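Local coordinates for protein endo-beta-1,4-glucanase (cellulase B) (Bacillus halodurans, PDB 4V2X) that hydrolyses beta-1,4-glucosidic bonds, acting on beta-glucans such as xyloglucan through a family 5 catalytic module joined to Ig-like and CBM46 modules, at residues 172-177 / 221-225; 216-220 / 258-262; 235-241 / 266-270; 247-253 / 303-308. All blocks are in the same frame, centred on the assembly; numbering follows the deposited sequence.

Contact 1 (172-177 / 221-225)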
loop_
_atom_site.group_PDB
_atom_site.type_symbol
_atom_site.label_atom_id
_atom_site.label_comp_id
_atom_site.label_asym_id
_atom_site.label_seq_id
_atom_site.Cartn_x
_atom_site.Cartn_y
_atom_site.Cartn_z
ATOM N N TYR A 172 9.573 0.585 -19.325
ATOM C CA TYR A 172 8.735 -0.574 -19.001
ATOM C C TYR A 172 7.434 -0.552 -19.802
ATOM O O TYR A 172 7.057 -1.554 -20.408
ATOM C CB TYR A 172 8.452 -0.561 -17.502
ATOM C CG TYR A 172 7.640 -1.695 -16.930
ATOM C CD1 TYR A 172 8.229 -2.915 -16.607
ATOM C CD2 TYR A 172 6.295 -1.520 -16.627
ATOM C CE1 TYR A 172 7.492 -3.942 -16.034
ATOM C CE2 TYR A 172 5.554 -2.541 -16.055
ATOM C CZ TYR A 172 6.152 -3.744 -15.762
ATOM O OH TYR A 172 5.389 -4.729 -15.187
ATOM N N ARG A 173 6.761 0.600 -19.811
ATOM C CA ARG A 173 5.539 0.771 -20.592
ATOM C C ARG A 173 5.793 0.459 -22.064
ATOM O O ARG A 173 5.025 -0.267 -22.688
ATOM C CB ARG A 173 5.002 2.197 -20.430
ATOM C CG ARG A 173 3.901 2.592 -21.400
ATOM C CD ARG A 173 3.318 3.947 -21.030
ATOM N NE ARG A 173 2.305 3.832 -19.988
ATOM C CZ ARG A 173 1.055 3.449 -20.219
ATOM N NH1 ARG A 173 0.675 3.148 -21.452
ATOM N NH2 ARG A 173 0.187 3.362 -19.221
ATOM N N SER A 174 6.872 1.007 -22.611
ATOM C CA SER A 174 7.179 0.796 -24.023
ATOM C C SER A 174 7.347 -0.685 -24.358
ATOM O O SER A 174 6.828 -1.166 -25.364
ATOM C CB SER A 174 8.435 1.557 -24.436
ATOM O OG SER A 174 8.740 1.253 -25.788
ATOM N N LEU A 175 8.069 -1.409 -23.512
ATOM C CA LEU A 175 8.322 -2.818 -23.775
ATOM C C LEU A 175 7.028 -3.618 -23.734
ATOM O O LEU A 175 6.775 -4.423 -24.628
ATOM C CB LEU A 175 9.357 -3.389 -22.797
ATOM C CG LEU A 175 10.793 -2.884 -22.963
ATOM C CD1 LEU A 175 11.709 -3.563 -21.958
ATOM C CD2 LEU A 175 11.327 -3.104 -24.367
ATOM N N TRP A 176 6.193 -3.379 -22.724
ATOM C CA TRP A 176 4.956 -4.136 -22.610
ATOM C C TRP A 176 3.908 -3.717 -23.636
ATOM O O TRP A 176 3.104 -4.537 -24.051
ATOM C CB TRP A 176 4.387 -4.092 -21.192
ATOM C CG TRP A 176 4.984 -5.179 -20.346
ATOM C CD1 TRP A 176 5.683 -5.032 -19.190
ATOM C CD2 TRP A 176 4.965 -6.582 -20.634
ATOM N NE1 TRP A 176 6.087 -6.262 -18.725
ATOM C CE2 TRP A 176 5.658 -7.229 -19.596
ATOM C CE3 TRP A 176 4.415 -7.355 -21.664
ATOM C CZ2 TRP A 176 5.825 -8.614 -19.557
ATOM C CZ3 TRP A 176 4.584 -8.730 -21.627
ATOM C CH2 TRP A 176 5.277 -9.345 -20.576
ATOM N N GLU A 177 3.929 -2.452 -24.048
ATOM C CA GLU A 177 3.108 -2.028 -25.185
ATOM C C GLU A 177 3.486 -2.807 -26.449
ATOM O O GLU A 177 2.614 -3.339 -27.137
ATOM C CB GLU A 177 3.228 -0.515 -25.413
ATOM C CG GLU A 177 2.385 0.301 -24.445
ATOM C CD GLU A 177 2.556 1.799 -24.604
ATOM O OE1 GLU A 177 3.412 2.235 -25.403
ATOM O OE2 GLU A 177 1.830 2.546 -23.913
ATOM N N VAL A 221 0.409 -1.128 -14.081
ATOM C CA VAL A 221 0.559 -0.565 -15.415
ATOM C C VAL A 221 0.653 -1.671 -16.478
ATOM O O VAL A 221 0.145 -1.530 -17.581
ATOM C CB VAL A 221 1.746 0.420 -15.503
ATOM C CG1 VAL A 221 3.079 -0.278 -15.286
ATOM C CG2 VAL A 221 1.710 1.159 -16.839
ATOM N N PHE A 222 1.306 -2.773 -16.127
ATOM C CA PHE A 222 1.374 -3.946 -16.993
ATOM C C PHE A 222 -0.036 -4.458 -17.284
ATOM O O PHE A 222 -0.406 -4.664 -18.440
ATOM C CB PHE A 222 2.273 -4.991 -16.308
ATOM C CG PHE A 222 2.076 -6.405 -16.763
ATOM C CD1 PHE A 222 2.655 -6.863 -17.932
ATOM C CD2 PHE A 222 1.377 -7.304 -15.969
ATOM C CE1 PHE A 222 2.509 -8.183 -18.328
ATOM C CE2 PHE A 222 1.223 -8.621 -16.359
ATOM C CZ PHE A 222 1.796 -9.062 -17.542
ATOM N N PHE A 223 -0.832 -4.611 -16.233
ATOM C CA PHE A 223 -2.227 -5.031 -16.370
ATOM C C PHE A 223 -2.996 -4.093 -17.306
ATOM O O PHE A 223 -3.641 -4.547 -18.259
ATOM C CB PHE A 223 -2.882 -5.089 -14.991
ATOM C CG PHE A 223 -4.358 -5.346 -15.020
ATOM C CD1 PHE A 223 -4.850 -6.642 -14.985
ATOM C CD2 PHE A 223 -5.258 -4.284 -15.051
ATOM C CE1 PHE A 223 -6.210 -6.878 -14.996
ATOM C CE2 PHE A 223 -6.623 -4.519 -15.061
ATOM C CZ PHE A 223 -7.098 -5.813 -15.035
ATOM N N GLU A 224 -2.905 -2.794 -17.034
ATOM C CA GLU A 224 -3.627 -1.776 -17.817
ATOM C C GLU A 224 -3.258 -1.830 -19.300
ATOM O O GLU A 224 -4.131 -1.815 -20.169
ATOM C CB GLU A 224 -3.345 -0.377 -17.268
ATOM C CG GLU A 224 -4.091 -0.038 -15.988
ATOM C CD GLU A 224 -3.738 1.344 -15.461
ATOM O OE1 GLU A 224 -2.594 1.537 -14.989
ATOM O OE2 GLU A 224 -4.598 2.244 -15.529
ATOM N N ILE A 225 -1.960 -1.890 -19.578
ATOM C CA ILE A 225 -1.453 -1.960 -20.942
ATOM C C ILE A 225 -1.960 -3.200 -21.657
ATOM O O ILE A 225 -2.546 -3.104 -22.731
ATOM C CB ILE A 225 0.091 -1.950 -20.978
ATOM C CG1 ILE A 225 0.613 -0.564 -20.597
ATOM C CG2 ILE A 225 0.607 -2.328 -22.361
ATOM C CD1 ILE A 225 2.077 -0.531 -20.234
#
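The indole of W176 takes F222 CD1 over one face, 3.4 Å above the plane and over its centre, while Y172 CE1 lies at its edge. The edge of F222 meets that face in a T-shaped stack, planes 64° apart and the five-membered ring 4.7 Å from the F222 ring between centroids. Y172 lays one ring face on W176 CD1 and meets V221 CG1 at its edge, 3.4 Å from CE2. With CG anti to the backbone N (chi1 -178°), the Y172 ring is directed so that its OH passes 3.3 Å from F222 CB; OH bonds to L218 O, and W176 NE1 to S194 O. In one of its two modelled conformers, R173 has I225 CG1 over one guanidinium face and a salt bridge to E177. I225 CG2 lies 3.7 Å from both W176 O and E177 N, against the backbone of helix 165-183. A leucine in place of W176 would probably leave the F222 edge without an aromatic face and S194 O without its indole donor. The axes of segments 172-177 and 221-225 cross at -36°, 9.7 Å apart, as neighbouring outer helices of a beta/alpha barrel do, with F222 reaching strand 238-241.

Contact 2 (216-220 / 258-262); sequences DDLNT and TIDKL. With CA (calcium ion), chain B.
D216 and K261 meet beside a calcium site shared by two subunits, where outer helices 209-227 and 249-262 of the beta/alpha barrel pack. The ion is bound by D216 OD1 at 2.3 Å, by D217 OD1 at 2.4 Å and by waters 2 and 3; D216 and D217 of the second subunit complete the sphere. With chi1 at 169° the D216 carboxylate swings out between the two helices. OD1 binds the metal, with a weak bond from K261 NZ in addition, and OD2 takes the stronger hydrogen bonds: K261 NZ meets its syn lone pair in a salt bridge, 3.0 Å away, and T258 OG1 its anti lone pair at 2.8 Å. The ammonium of K261, brought round by a bend at chi3 (75°), also donates to T220 OG1 at 2.7 Å. That hydroxyl in turn donates to D216 O over 2.6 Å, from above the carbonyl plane and from the face opposite to T220 N. Water 1 links N219 ND2 to T258 OG1, while N219 OD1 is hydrogen-bonded to S194 OG. K261 NZ has a further salt bridge to D217 OD2 of the second subunit. Four aspartates around one calcium concentrate negative charge, and the buried lysine probably offsets part of it, while the bonds to both oxygens probably hold the carboxylate's rotation, with OD1 facing the metal.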
loop_
_atom_site.group_PDB
_atom_site.type_symbol
_atom_site.label_atom_id
_atom_site.label_comp_id
_atom_site.label_asym_id
_atom_site.label_seq_id
_atom_site.Cartn_x
_atom_site.Cartn_y
_atom_site.Cartn_z
ATOM N N ASP A 216 3.700 -2.618 -6.899
ATOM C CA ASP A 216 2.277 -2.520 -7.214
ATOM C C ASP A 216 2.069 -1.724 -8.506
ATOM O O ASP A 216 1.278 -2.110 -9.354
ATOM C CB ASP A 216 1.481 -1.875 -6.086
ATOM C CG ASP A 216 0.065 -1.535 -6.508
ATOM O OD1 ASP A 216 -0.138 -0.422 -7.060
ATOM O OD2 ASP A 216 -0.843 -2.386 -6.331
ATOM N N ASP A 217 2.777 -0.607 -8.640
ATOM C CA ASP A 217 2.661 0.222 -9.842
ATOM C C ASP A 217 3.098 -0.515 -11.113
ATOM O O ASP A 217 2.443 -0.404 -12.146
ATOM C CB ASP A 217 3.455 1.516 -9.685
ATOM C CG ASP A 217 2.832 2.475 -8.687
ATOM O OD1 ASP A 217 1.714 2.213 -8.183
ATOM O OD2 ASP A 217 3.457 3.515 -8.413
ATOM N N LEU A 218 4.198 -1.262 -11.047
ATOM C CA LEU A 218 4.665 -2.021 -12.212
ATOM C C LEU A 218 3.659 -3.087 -12.609
ATOM O O LEU A 218 3.354 -3.257 -13.781
ATOM C CB LEU A 218 6.012 -2.695 -11.937
ATOM C CG LEU A 218 7.237 -1.803 -11.816
ATOM C CD1 LEU A 218 8.415 -2.655 -11.386
ATOM C CD2 LEU A 218 7.552 -1.091 -13.124
ATOM N N ASN A 219 3.155 -3.813 -11.626
ATOM C CA ASN A 219 2.152 -4.833 -11.889
ATOM C C ASN A 219 0.874 -4.234 -12.471
ATOM O O ASN A 219 0.228 -4.829 -13.328
ATOM C CB ASN A 219 1.837 -5.626 -10.616
ATOM C CG ASN A 219 2.900 -6.670 -10.292
ATOM O OD1 ASN A 219 3.593 -7.158 -11.181
ATOM N ND2 ASN A 219 3.014 -7.031 -9.016
ATOM N N THR A 220 0.524 -3.048 -11.991
ATOM C CA THR A 220 -0.734 -2.402 -12.355
ATOM C C THR A 220 -0.684 -1.808 -13.758
ATOM O O THR A 220 -1.625 -1.965 -14.537
ATOM C CB THR A 220 -1.069 -1.312 -11.325
ATOM O OG1 THR A 220 -1.244 -1.935 -10.054
ATOM C CG2 THR A 220 -2.347 -0.546 -11.694
ATOM N N THR A 258 -2.727 -6.231 -4.548
ATOM C CA THR A 258 -2.663 -5.789 -5.937
ATOM C C THR A 258 -3.632 -6.577 -6.825
ATOM O O THR A 258 -4.356 -6.001 -7.647
ATOM C CB THR A 258 -1.224 -5.905 -6.478
ATOM O OG1 THR A 258 -0.363 -5.045 -5.719
ATOM C CG2 THR A 258 -1.147 -5.537 -7.951
ATOM N N ILE A 259 -3.645 -7.896 -6.665
ATOM C CA ILE A 259 -4.527 -8.748 -7.451
ATOM C C ILE A 259 -5.993 -8.428 -7.142
ATOM O O ILE A 259 -6.806 -8.340 -8.055
ATOM C CB ILE A 259 -4.224 -10.248 -7.220
ATOM C CG1 ILE A 259 -2.893 -10.610 -7.878
ATOM C CG2 ILE A 259 -5.335 -11.129 -7.784
ATOM C CD1 ILE A 259 -2.377 -11.994 -7.539
ATOM N N ASP A 260 -6.308 -8.247 -5.862
ATOM C CA ASP A 260 -7.679 -7.938 -5.424
ATOM C C ASP A 260 -8.168 -6.631 -6.058
ATOM O O ASP A 260 -9.294 -6.544 -6.560
ATOM C CB ASP A 260 -7.718 -7.841 -3.892
ATOM C CG ASP A 260 -9.131 -7.749 -3.333
ATOM O OD1 ASP A 260 -10.042 -8.377 -3.892
ATOM O OD2 ASP A 260 -9.316 -7.063 -2.310
ATOM N N LYS A 261 -7.297 -5.628 -6.038
ATOM C CA LYS A 261 -7.566 -4.310 -6.602
ATOM C C LYS A 261 -7.928 -4.348 -8.086
ATOM O O LYS A 261 -8.827 -3.631 -8.540
ATOM C CB LYS A 261 -6.321 -3.436 -6.414
ATOM C CG LYS A 261 -6.419 -2.043 -6.996
ATOM C CD LYS A 261 -5.069 -1.347 -6.975
ATOM C CE LYS A 261 -4.133 -1.869 -8.054
ATOM N NZ LYS A 261 -2.890 -1.055 -8.108
ATOM N N LEU A 262 -7.221 -5.175 -8.841
ATOM C CA LEU A 262 -7.351 -5.180 -10.292
ATOM C C LEU A 262 -8.671 -5.777 -10.761
ATOM O O LEU A 262 -9.060 -5.560 -11.906
ATOM C CB LEU A 262 -6.163 -5.902 -10.937
ATOM C CG LEU A 262 -4.832 -5.165 -10.713
ATOM C CD1 LEU A 262 -3.663 -6.012 -11.162
ATOM C CD2 LEU A 262 -4.807 -3.811 -11.409
HETATM CA CA CA B . -0.245 1.913 -6.910
HETATM O O HOH W 1 2.284 -5.840 -6.236
HETATM O O HOH W 2 1.498 1.651 -5.267
HETATM O O HOH W 3 -1.871 1.261 -5.255
#

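Contact 3 (235-241 / 266-270)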
loop_
_atom_site.group_PDB
_atom_site.type_symbol
_atom_site.label_atom_id
_atom_site.label_comp_id
_atom_site.label_asym_id
_atom_site.label_seq_id
_atom_site.Cartn_x
_atom_site.Cartn_y
_atom_site.Cartn_z
ATOM N N ILE A 235 -8.569 -11.032 -22.094
ATOM C CA ILE A 235 -8.729 -12.210 -21.239
ATOM C C ILE A 235 -7.448 -13.032 -21.006
ATOM O O ILE A 235 -7.458 -13.957 -20.192
ATOM C CB ILE A 235 -9.837 -13.150 -21.775
ATOM C CG1 ILE A 235 -9.469 -13.736 -23.148
ATOM C CG2 ILE A 235 -11.161 -12.406 -21.844
ATOM C CD1 ILE A 235 -10.417 -14.820 -23.618
ATOM N N ARG A 236 -6.357 -12.704 -21.696
ATOM C CA ARG A 236 -5.122 -13.484 -21.581
ATOM C C ARG A 236 -4.680 -13.534 -20.130
ATOM O O ARG A 236 -4.616 -12.497 -19.471
ATOM C CB ARG A 236 -4.005 -12.876 -22.421
ATOM C CG ARG A 236 -2.730 -13.710 -22.451
ATOM C CD ARG A 236 -1.652 -13.062 -23.305
ATOM N NE ARG A 236 -2.154 -12.729 -24.637
ATOM C CZ ARG A 236 -2.398 -13.605 -25.611
ATOM N NH1 ARG A 236 -2.176 -14.905 -25.442
ATOM N NH2 ARG A 236 -2.882 -13.173 -26.775
ATOM N N PRO A 237 -4.372 -14.740 -19.621
ATOM C CA PRO A 237 -3.884 -14.797 -18.249
ATOM C C PRO A 237 -2.591 -14.010 -18.038
ATOM O O PRO A 237 -1.703 -14.017 -18.894
ATOM C CB PRO A 237 -3.665 -16.295 -18.030
ATOM C CG PRO A 237 -4.746 -16.903 -18.856
ATOM C CD PRO A 237 -4.749 -16.076 -20.110
ATOM N N LEU A 238 -2.517 -13.337 -16.897
ATOM C CA LEU A 238 -1.369 -12.520 -16.533
ATOM C C LEU A 238 -0.806 -13.022 -15.223
ATOM O O LEU A 238 -1.548 -13.341 -14.285
ATOM C CB LEU A 238 -1.768 -11.053 -16.390
ATOM C CG LEU A 238 -2.462 -10.457 -17.613
ATOM C CD1 LEU A 238 -2.816 -9.003 -17.362
ATOM C CD2 LEU A 238 -1.601 -10.602 -18.855
ATOM N N VAL A 239 0.520 -13.086 -15.169
ATOM C CA VAL A 239 1.236 -13.644 -14.032
ATOM C C VAL A 239 1.935 -12.514 -13.286
ATOM O O VAL A 239 2.724 -11.771 -13.873
ATOM C CB VAL A 239 2.264 -14.707 -14.488
ATOM C CG1 VAL A 239 2.946 -15.348 -13.283
ATOM C CG2 VAL A 239 1.592 -15.779 -15.338
ATOM N N LEU A 240 1.627 -12.380 -11.995
ATOM C CA LEU A 240 2.150 -11.284 -11.181
ATOM C C LEU A 240 2.948 -11.827 -9.995
ATOM O O LEU A 240 2.464 -12.682 -9.260
ATOM C CB LEU A 240 1.010 -10.401 -10.660
ATOM C CG LEU A 240 0.085 -9.761 -11.702
ATOM C CD1 LEU A 240 -1.004 -8.939 -11.020
ATOM C CD2 LEU A 240 0.866 -8.903 -12.688
ATOM N N PRO A 241 4.172 -11.317 -9.801
ATOM C CA PRO A 241 5.051 -11.808 -8.755
ATOM C C PRO A 241 4.940 -11.072 -7.431
ATOM O O PRO A 241 4.561 -9.900 -7.384
ATOM C CB PRO A 241 6.432 -11.533 -9.338
ATOM C CG PRO A 241 6.237 -10.246 -10.074
ATOM C CD PRO A 241 4.871 -10.364 -10.688
ATOM N N ASN A 266 -8.638 -13.411 -14.365
ATOM C CA ASN A 266 -7.614 -14.188 -15.061
ATOM C C ASN A 266 -6.208 -13.782 -14.632
ATOM O O ASN A 266 -5.336 -13.532 -15.465
ATOM C CB ASN A 266 -7.799 -14.046 -16.573
ATOM C CG ASN A 266 -9.116 -14.645 -17.052
ATOM O OD1 ASN A 266 -9.780 -15.375 -16.318
ATOM N ND2 ASN A 266 -9.501 -14.331 -18.277
ATOM N N LEU A 267 -6.008 -13.714 -13.319
ATOM C CA LEU A 267 -4.707 -13.361 -12.748
ATOM C C LEU A 267 -4.110 -14.560 -12.004
ATOM O O LEU A 267 -4.820 -15.332 -11.343
ATOM C CB LEU A 267 -4.832 -12.148 -11.826
ATOM C CG LEU A 267 -5.304 -10.847 -12.494
ATOM C CD1 LEU A 267 -5.426 -9.718 -11.474
ATOM C CD2 LEU A 267 -4.381 -10.452 -13.637
ATOM N N ILE A 268 -2.797 -14.711 -12.145
ATOM C CA ILE A 268 -2.059 -15.817 -11.560
ATOM C C ILE A 268 -0.966 -15.227 -10.683
ATOM O O ILE A 268 -0.241 -14.336 -11.121
ATOM C CB ILE A 268 -1.416 -16.698 -12.656
ATOM C CG1 ILE A 268 -2.496 -17.284 -13.574
ATOM C CG2 ILE A 268 -0.601 -17.820 -12.030
ATOM C CD1 ILE A 268 -1.936 -17.900 -14.837
ATOM N N ALA A 269 -0.853 -15.716 -9.450
ATOM C CA ALA A 269 0.240 -15.301 -8.566
ATOM C C ALA A 269 1.466 -16.179 -8.815
ATOM O O ALA A 269 1.331 -17.381 -9.055
ATOM C CB ALA A 269 -0.183 -15.396 -7.110
ATOM N N THR A 270 2.657 -15.589 -8.756
ATOM C CA THR A 270 3.876 -16.380 -8.890
ATOM C C THR A 270 4.902 -16.095 -7.791
ATOM O O THR A 270 5.063 -14.959 -7.325
ATOM C CB THR A 270 4.496 -16.261 -10.310
ATOM O OG1 THR A 270 5.431 -17.322 -10.502
ATOM C CG2 THR A 270 5.193 -14.928 -10.527
#
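Segments 235-241 and 266-270 pair as parallel strands in register from L238 with L267 to P241 with T270, the adjacent strands of a beta-alpha-beta unit in the eight-stranded barrel, with helix 249-262 as the crossover. The ladder runs N266 O, L238 O, I268 O and L240 O, each accepting a backbone N-H from across the contact, N266 O just ahead of its strand; L240 N to I268 O is the straightest, at 2.8 Å. The axes diverge by 34°, in keeping with a twisted barrel wall. Ahead of the strands, N266 ND2 donates to I235 O at 2.8 Å, on a lone pair in the carbonyl plane, but the oxygen is tilted from the N266 amide plane and the bond is bent (137°). L238 and L240 face helix 209-227. V239, P241, I268 and T270 share the other face, where I268 CD1 lies 4.0 Å from P237 CB, near helix 58-64. T270 OG1, anti to the backbone N (chi1 -163°), bonds to V316 O on the next strand; this leaves CG2 near V239 CG1, and T270 CB presses unusually close to V239 CG1, 3.5 Å away.

Contact 4 (247-253 / 303-308); sequences TSQPLLN and RVHHTF
R303 starts at CB with L252 CD1, 3.5 Å away, then runs along the amide of Q249, whose OE1 is near CB and CG and comes within 3.4 Å of CD. The chain bends at chi3 (-63°), turning the guanidinium back to the residues that lead into helix 249-262. NE donates to T247 O at 2.8 Å and 160°, with the oxygen at the guanidinium edge and close to its plane. At the tip, NH2 reaches T247 OG1 over 3.1 Å and adds a weak bond to T247 O, making a side-on grip by two nitrogens. An alanine here would probably leave T247 O and OG1 without these donors and strip Q249 OE1 of the CG and CD methylenes beside it. Q249 slides past R303 with its amide nearly perpendicular to the guanidinium; its NE2 donates almost straight to T307 OG1 at 3.0 Å, and also to N253 OD1. T307 OG1 donates a hydrogen bond to R303 O, while water 4 donates to Q249 OE1. Deeper in, L252 is a knob in the hole formed by R303, V304, T307 and F308, its CD2 at the F308 ring edge, 3.7 Å from CE2. The helix segments 249-253 and 303-308 thus pack as neighbours crossing at -29°, axes 10.3 Å apart, with V304 and F308 reaching V315 of strand 315-320 beneath them.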
loop_
_atom_site.group_PDB
_atom_site.type_symbol
_atom_site.label_atom_id
_atom_site.label_comp_id
_atom_site.label_asym_id
_atom_site.label_seq_id
_atom_site.Cartn_x
_atom_site.Cartn_y
_atom_site.Cartn_z
ATOM N N THR A 247 8.266 -15.575 -0.404
ATOM C CA THR A 247 7.018 -16.121 0.144
ATOM C C THR A 247 6.667 -15.663 1.559
ATOM O O THR A 247 5.741 -16.196 2.152
ATOM C CB THR A 247 7.051 -17.665 0.171
ATOM O OG1 THR A 247 8.059 -18.112 1.091
ATOM C CG2 THR A 247 7.315 -18.231 -1.212
ATOM N N SER A 248 7.378 -14.684 2.106
ATOM C CA SER A 248 7.040 -14.184 3.443
ATOM C C SER A 248 5.625 -13.586 3.443
ATOM O O SER A 248 5.159 -13.087 2.424
ATOM C CB SER A 248 8.046 -13.138 3.910
ATOM O OG SER A 248 7.908 -11.951 3.159
ATOM N N GLN A 249 4.946 -13.638 4.580
ATOM C CA GLN A 249 3.547 -13.209 4.628
ATOM C C GLN A 249 3.314 -11.777 4.144
ATOM O O GLN A 249 2.376 -11.545 3.395
ATOM C CB GLN A 249 2.942 -13.386 6.021
ATOM C CG GLN A 249 1.419 -13.315 6.021
ATOM C CD GLN A 249 0.792 -14.411 5.174
ATOM O OE1 GLN A 249 1.062 -15.597 5.381
ATOM N NE2 GLN A 249 -0.033 -14.021 4.205
ATOM N N PRO A 250 4.153 -10.813 4.573
ATOM C CA PRO A 250 3.899 -9.445 4.120
ATOM C C PRO A 250 3.968 -9.299 2.601
ATOM O O PRO A 250 3.190 -8.550 2.027
ATOM C CB PRO A 250 5.005 -8.637 4.802
ATOM C CG PRO A 250 5.347 -9.426 6.011
ATOM C CD PRO A 250 5.246 -10.858 5.559
ATOM N N LEU A 251 4.883 -10.025 1.963
ATOM C CA LEU A 251 5.015 -9.972 0.506
ATOM C C LEU A 251 3.837 -10.655 -0.191
ATOM O O LEU A 251 3.354 -10.177 -1.217
ATOM C CB LEU A 251 6.344 -10.585 0.059
ATOM C CG LEU A 251 7.593 -9.912 0.631
ATOM C CD1 LEU A 251 8.848 -10.626 0.152
ATOM C CD2 LEU A 251 7.626 -8.439 0.281
ATOM N N LEU A 252 3.361 -11.761 0.370
ATOM C CA LEU A 252 2.184 -12.418 -0.175
ATOM C C LEU A 252 0.969 -11.497 -0.036
ATOM O O LEU A 252 0.178 -11.358 -0.973
ATOM C CB LEU A 252 1.915 -13.740 0.540
ATOM C CG LEU A 252 2.959 -14.851 0.407
ATOM C CD1 LEU A 252 2.592 -15.991 1.349
ATOM C CD2 LEU A 252 3.076 -15.354 -1.023
ATOM N N ASN A 253 0.836 -10.869 1.130
ATOM C CA ASN A 253 -0.259 -9.930 1.364
ATOM C C ASN A 253 -0.255 -8.791 0.359
ATOM O O ASN A 253 -1.308 -8.421 -0.167
ATOM C CB ASN A 253 -0.215 -9.363 2.789
ATOM C CG ASN A 253 -0.621 -10.381 3.840
ATOM O OD1 ASN A 253 -1.183 -11.424 3.525
ATOM N ND2 ASN A 253 -0.342 -10.076 5.097
ATOM N N ARG A 303 1.489 -20.827 3.630
ATOM C CA ARG A 303 1.199 -19.401 3.475
ATOM C C ARG A 303 0.665 -19.117 2.071
ATOM O O ARG A 303 -0.337 -18.429 1.893
ATOM C CB ARG A 303 2.440 -18.539 3.726
ATOM C CG ARG A 303 2.935 -18.496 5.162
ATOM C CD ARG A 303 3.955 -17.382 5.360
ATOM N NE ARG A 303 5.175 -17.546 4.564
ATOM C CZ ARG A 303 6.279 -18.181 4.960
ATOM N NH1 ARG A 303 6.346 -18.765 6.153
ATOM N NH2 ARG A 303 7.334 -18.248 4.153
ATOM N N VAL A 304 1.336 -19.675 1.078
ATOM C CA VAL A 304 0.952 -19.484 -0.310
ATOM C C VAL A 304 -0.461 -20.032 -0.562
ATOM O O VAL A 304 -1.284 -19.380 -1.202
ATOM C CB VAL A 304 1.970 -20.150 -1.254
ATOM C CG1 VAL A 304 1.478 -20.154 -2.691
ATOM C CG2 VAL A 304 3.314 -19.433 -1.163
ATOM N N HIS A 305 -0.738 -21.219 -0.042
ATOM C CA HIS A 305 -2.041 -21.831 -0.245
ATOM C C HIS A 305 -3.141 -21.022 0.451
ATOM O O HIS A 305 -4.175 -20.722 -0.146
ATOM C CB HIS A 305 -2.054 -23.276 0.246
ATOM C CG HIS A 305 -3.340 -23.976 -0.051
ATOM N ND1 HIS A 305 -3.572 -24.641 -1.235
ATOM C CD2 HIS A 305 -4.490 -24.047 0.654
ATOM C CE1 HIS A 305 -4.802 -25.127 -1.226
ATOM N NE2 HIS A 305 -5.382 -24.775 -0.093
ATOM N N HIS A 306 -2.907 -20.664 1.710
ATOM C CA HIS A 306 -3.884 -19.921 2.490
ATOM C C HIS A 306 -4.186 -18.557 1.898
ATOM O O HIS A 306 -5.342 -18.131 1.849
ATOM C CB HIS A 306 -3.403 -19.758 3.931
ATOM C CG HIS A 306 -4.378 -19.032 4.803
ATOM N ND1 HIS A 306 -4.305 -17.676 5.028
ATOM C CD2 HIS A 306 -5.461 -19.469 5.483
ATOM C CE1 HIS A 306 -5.297 -17.310 5.821
ATOM N NE2 HIS A 306 -6.014 -18.380 6.112
ATOM N N THR A 307 -3.148 -17.875 1.439
ATOM C CA THR A 307 -3.300 -16.513 0.954
ATOM C C THR A 307 -3.870 -16.441 -0.466
ATOM O O THR A 307 -4.615 -15.501 -0.792
ATOM C CB THR A 307 -1.952 -15.770 1.032
ATOM O OG1 THR A 307 -1.426 -15.892 2.357
ATOM C CG2 THR A 307 -2.117 -14.297 0.698
ATOM N N PHE A 308 -3.513 -17.406 -1.315
ATOM C CA PHE A 308 -3.898 -17.357 -2.728
ATOM C C PHE A 308 -4.810 -18.504 -3.133
ATOM O O PHE A 308 -5.990 -18.278 -3.422
ATOM C CB PHE A 308 -2.662 -17.294 -3.633
ATOM C CG PHE A 308 -1.939 -15.983 -3.541
ATOM C CD1 PHE A 308 -2.510 -14.837 -4.061
ATOM C CD2 PHE A 308 -0.721 -15.885 -2.897
ATOM C CE1 PHE A 308 -1.871 -13.615 -3.951
ATOM C CE2 PHE A 308 -0.075 -14.658 -2.786
ATOM C CZ PHE A 308 -0.653 -13.525 -3.312
HETATM O O HOH W 4 -1.059 -17.394 5.324
#

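In the fold
All four contacts lie in the same beta/alpha barrel, between neighbouring helices or strands. Contacts 1 and 2 share helix 209-227, their centres 13 Å apart, and join where F223 CD2 packs 3.7 Å from L262 CD2. Both touch the second subunit. The calcium ion belongs to contact 2 and is about 9 Å from the side chain of V221 in contact 1, but about 12 Å from that of L240 in contact 3. Contact 3 lies under the helices: F222 CD2 is 3.7 Å from L240 CD2. Contact 4 shares helix 249-262 with contact 2, and F308 CD1 meets A269 CB of contact 3 at 3.9 Å. Contacts 1 and 4 do not touch, their nearest atoms being about 13 Å apart.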